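Local coordinates for SusD superfamily protein (Bacteroides vulgatus ATCC 8482, PDB 3JQ0), which probably binds nutrient glycans at the bacterial cell surface as an outer-membrane lipoprotein of the SusD family, at residues A[70-75]-A[473-478]. Residues are numbered along the deposited sequence; the frame is centred on the assembly and turned at random.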
ATOM      1  N   SER A  70      -7.465 -15.781  -5.555  1.00  8.16           N
ATOM      2  CA  SER A  70      -7.079 -17.165  -5.799  0.52  8.06           C
ATOM      3  C   SER A  70      -5.584 -17.353  -5.972  1.00  8.20           C
ATOM      4  O   SER A  70      -4.857 -16.439  -6.358  1.00  9.03           O
ATOM      5  CB  SER A  70      -7.787 -17.719  -7.053  0.52  8.87           C
ATOM      6  OG  SER A  70      -9.129 -18.045  -6.761  0.52  8.76           O
ATOM      7  N   ASN A  71      -5.146 -18.592  -5.743  1.00  8.18           N
ATOM      8  CA  ASN A  71      -3.810 -19.044  -6.145  1.00  8.76           C
ATOM      9  C   ASN A  71      -2.685 -18.155  -5.703  1.00  7.85           C
ATOM     10  O   ASN A  71      -1.803 -17.792  -6.492  1.00  8.57           O
ATOM     11  CB  ASN A  71      -3.737 -19.285  -7.670  1.00  9.23           C
ATOM     12  CG  ASN A  71      -2.517 -20.133  -8.091  1.00  9.71           C
ATOM     13  OD1 ASN A  71      -2.054 -20.972  -7.311  1.00 12.80           O
ATOM     14  ND2 ASN A  71      -2.015 -19.934  -9.279  1.00 14.42           N
ATOM     15  N   TYR A  72      -2.735 -17.753  -4.451  1.00  8.09           N
ATOM     16  CA  TYR A  72      -1.644 -16.969  -3.852  1.00  8.48           C
ATOM     17  C   TYR A  72      -1.375 -15.695  -4.657  1.00  8.98           C
ATOM     18  O   TYR A  72      -0.230 -15.230  -4.751  1.00  9.20           O
ATOM     19  CB  TYR A  72      -0.380 -17.820  -3.674  1.00  8.70           C
ATOM     20  CG  TYR A  72      -0.578 -19.002  -2.762  1.00  7.93           C
ATOM     21  CD1 TYR A  72      -0.734 -18.863  -1.388  1.00  8.36           C
ATOM     22  CD2 TYR A  72      -0.702 -20.298  -3.310  1.00  8.99           C
ATOM     23  CE1 TYR A  72      -0.887 -19.964  -0.567  1.00  8.74           C
ATOM     24  CE2 TYR A  72      -0.830 -21.413  -2.473  1.00  9.51           C
ATOM     25  CZ  TYR A  72      -0.914 -21.235  -1.112  1.00  8.46           C
ATOM     26  OH  TYR A  72      -0.980 -22.355  -0.317  1.00 10.42           O
ATOM     27  N   GLY A  73      -2.422 -15.110  -5.213  1.00  9.62           N
ATOM     28  CA  GLY A  73      -2.257 -13.893  -5.986  1.00 10.67           C
ATOM     29  C   GLY A  73      -1.410 -14.038  -7.228  1.00 10.83           C
ATOM     30  O   GLY A  73      -0.895 -13.039  -7.710  1.00 12.01           O
ATOM     31  N   ASP A  74      -1.253 -15.263  -7.734  1.00 10.07           N
ATOM     32  CA  ASP A  74      -0.427 -15.572  -8.858  0.52 10.30           C
ATOM     33  C   ASP A  74       1.053 -15.211  -8.627  1.00  9.55           C
ATOM     34  O   ASP A  74       1.798 -14.960  -9.562  1.00 10.88           O
ATOM     35  CB  ASP A  74      -1.017 -14.903 -10.086  0.52 11.68           C
ATOM     36  CG  ASP A  74      -0.488 -15.468 -11.320  0.52 11.75           C
ATOM     37  OD1 ASP A  74      -0.223 -16.692 -11.385  0.52 14.41           O
ATOM     38  OD2 ASP A  74      -0.280 -14.660 -12.249  0.52 14.26           O
HETATM   39  N   MSE A  75       1.474 -15.197  -7.369  1.00  9.96           N
HETATM   40  CA  MSE A  75       2.864 -14.795  -7.060  1.00 10.17           C
HETATM   41  C   MSE A  75       3.925 -15.841  -7.348  1.00  9.18           C
HETATM   42  O   MSE A  75       5.068 -15.489  -7.620  1.00 10.36           O
HETATM   43  CB  MSE A  75       2.946 -14.267  -5.643  1.00  9.65           C
HETATM   44  CG  MSE A  75       2.268 -12.930  -5.469  1.00 11.62           C
HETATM   45 SE   MSE A  75       2.532 -12.224  -3.657  1.00 11.42          SE
HETATM   46  CE  MSE A  75       0.824 -12.559  -2.935  1.00 15.53           C
ATOM     47  N   TRP A 473      -5.983 -15.627   4.760  1.00  6.94           N
ATOM     48  CA  TRP A 473      -6.873 -15.760   3.634  1.00  6.82           C
ATOM     49  C   TRP A 473      -7.050 -17.234   3.310  1.00  6.49           C
ATOM     50  O   TRP A 473      -6.129 -18.026   3.498  1.00  7.36           O
ATOM     51  CB  TRP A 473      -6.284 -15.055   2.415  1.00  7.51           C
ATOM     52  CG  TRP A 473      -6.241 -13.528   2.520  1.00  7.00           C
ATOM     53  CD1 TRP A 473      -5.515 -12.804   3.412  1.00  7.09           C
ATOM     54  CD2 TRP A 473      -6.876 -12.572   1.658  1.00  7.44           C
ATOM     55  NE1 TRP A 473      -5.721 -11.465   3.217  1.00  7.09           N
ATOM     56  CE2 TRP A 473      -6.542 -11.302   2.131  1.00  7.44           C
ATOM     57  CE3 TRP A 473      -7.726 -12.673   0.558  1.00  8.46           C
ATOM     58  CZ2 TRP A 473      -6.955 -10.124   1.502  1.00  7.74           C
ATOM     59  CZ3 TRP A 473      -8.155 -11.510  -0.060  1.00  9.95           C
ATOM     60  CH2 TRP A 473      -7.775 -10.253   0.428  1.00  9.33           C
ATOM     61  N   PRO A 474      -8.226 -17.622   2.821  1.00  7.17           N
ATOM     62  CA  PRO A 474      -8.452 -19.006   2.407  1.00  7.28           C
ATOM     63  C   PRO A 474      -7.752 -19.325   1.089  1.00  7.38           C
ATOM     64  O   PRO A 474      -7.339 -18.415   0.352  1.00  7.60           O
ATOM     65  CB  PRO A 474      -9.967 -19.066   2.265  1.00  8.41           C
ATOM     66  CG  PRO A 474     -10.350 -17.665   1.795  1.00  7.82           C
ATOM     67  CD  PRO A 474      -9.376 -16.746   2.524  1.00  6.85           C
ATOM     68  N   ILE A 475      -7.664 -20.593   0.789  1.00  7.72           N
ATOM     69  CA  ILE A 475      -7.136 -21.121  -0.470  1.00  7.54           C
ATOM     70  C   ILE A 475      -8.279 -21.699  -1.300  1.00  7.91           C
ATOM     71  O   ILE A 475      -9.087 -22.455  -0.803  1.00  8.02           O
ATOM     72  CB  ILE A 475      -6.059 -22.218  -0.218  1.00  8.39           C
ATOM     73  CG1 ILE A 475      -4.954 -21.731   0.732  1.00  8.33           C
ATOM     74  CG2 ILE A 475      -5.481 -22.697  -1.563  1.00  9.11           C
ATOM     75  CD1 ILE A 475      -4.069 -22.843   1.245  1.00 10.93           C
ATOM     76  N   ASP A 476      -8.345 -21.297  -2.570  1.00  7.59           N
ATOM     77  CA  ASP A 476      -9.431 -21.771  -3.465  1.00  7.62           C
ATOM     78  C   ASP A 476      -9.255 -23.234  -3.830  1.00  7.87           C
ATOM     79  O   ASP A 476      -8.140 -23.791  -3.819  1.00  8.29           O
ATOM     80  CB  ASP A 476      -9.486 -20.923  -4.705  1.00  8.29           C
ATOM     81  CG  ASP A 476      -8.232 -21.011  -5.514  1.00  7.95           C
ATOM     82  OD1 ASP A 476      -7.185 -20.510  -5.058  1.00  9.77           O
ATOM     83  OD2 ASP A 476      -8.268 -21.654  -6.592  1.00  9.65           O
ATOM     84  N   ALA A 477     -10.378 -23.839  -4.198  1.00  7.45           N
ATOM     85  CA  ALA A 477     -10.376 -25.236  -4.602  1.00  8.51           C
ATOM     86  C   ALA A 477      -9.534 -25.549  -5.828  1.00  7.98           C
ATOM     87  O   ALA A 477      -8.920 -26.602  -5.907  1.00  9.50           O
ATOM     88  CB  ALA A 477     -11.813 -25.685  -4.835  1.00  8.84           C
ATOM     89  N   GLY A 478      -9.470 -24.636  -6.781  1.00  8.34           N
ATOM     90  CA  GLY A 478      -8.627 -24.852  -7.949  1.00  9.14           C
ATOM     91  C   GLY A 478      -7.175 -25.016  -7.546  1.00  8.95           C
ATOM     92  O   GLY A 478      -6.425 -25.856  -8.070  1.00 10.70           O
TER
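Asp476 makes the polar contact, with the backbone of Asn71. Its OD1 accepts a hydrogen bond from Asn71 N at 2.9 Å, with an N-H...O angle of 158°. The amide comes to the syn side of the carboxylate but lies 33° out of its plane. OD1 also hydrogen-bonds to the hydroxyl of Thr479. Asp476 is the N-cap of helix 477-482, and its side chain caps a backbone N in the first turn. Its CG sits between its own backbone N and carbonyl carbon (chi1 63°), which lets the carboxylate cap the helix and still reach Asn71. Replacing Asp476 with an alanine would remove the carboxylate, and is likely to leave the Asn71 amide, the Thr479 hydroxyl and the capped N without this partner.

The remaining contacts are van der Waals. In one of its two conformers, Ser70 lies against the same carboxylate, with OG 3.3 Å from Asp476 CG. Deeper in, Tyr72 OH meets the end of Ile475, 3.5 Å from CD1. The Tyr72 ring also packs edge-to-face with Trp122 and with Tyr76.

Within 70-75, Gly73 N bonds to Ser70 O at 3.0 Å, and Asp74 N and Met75 N repeat this i to i+3 pattern. Residues 71-74 all have positive phi and psi, as in a left-handed helical turn. The arrangement is a helix N-cap whose aspartate also binds a loop amide, joining the C-terminal region to the turn that leads into helix 75-91.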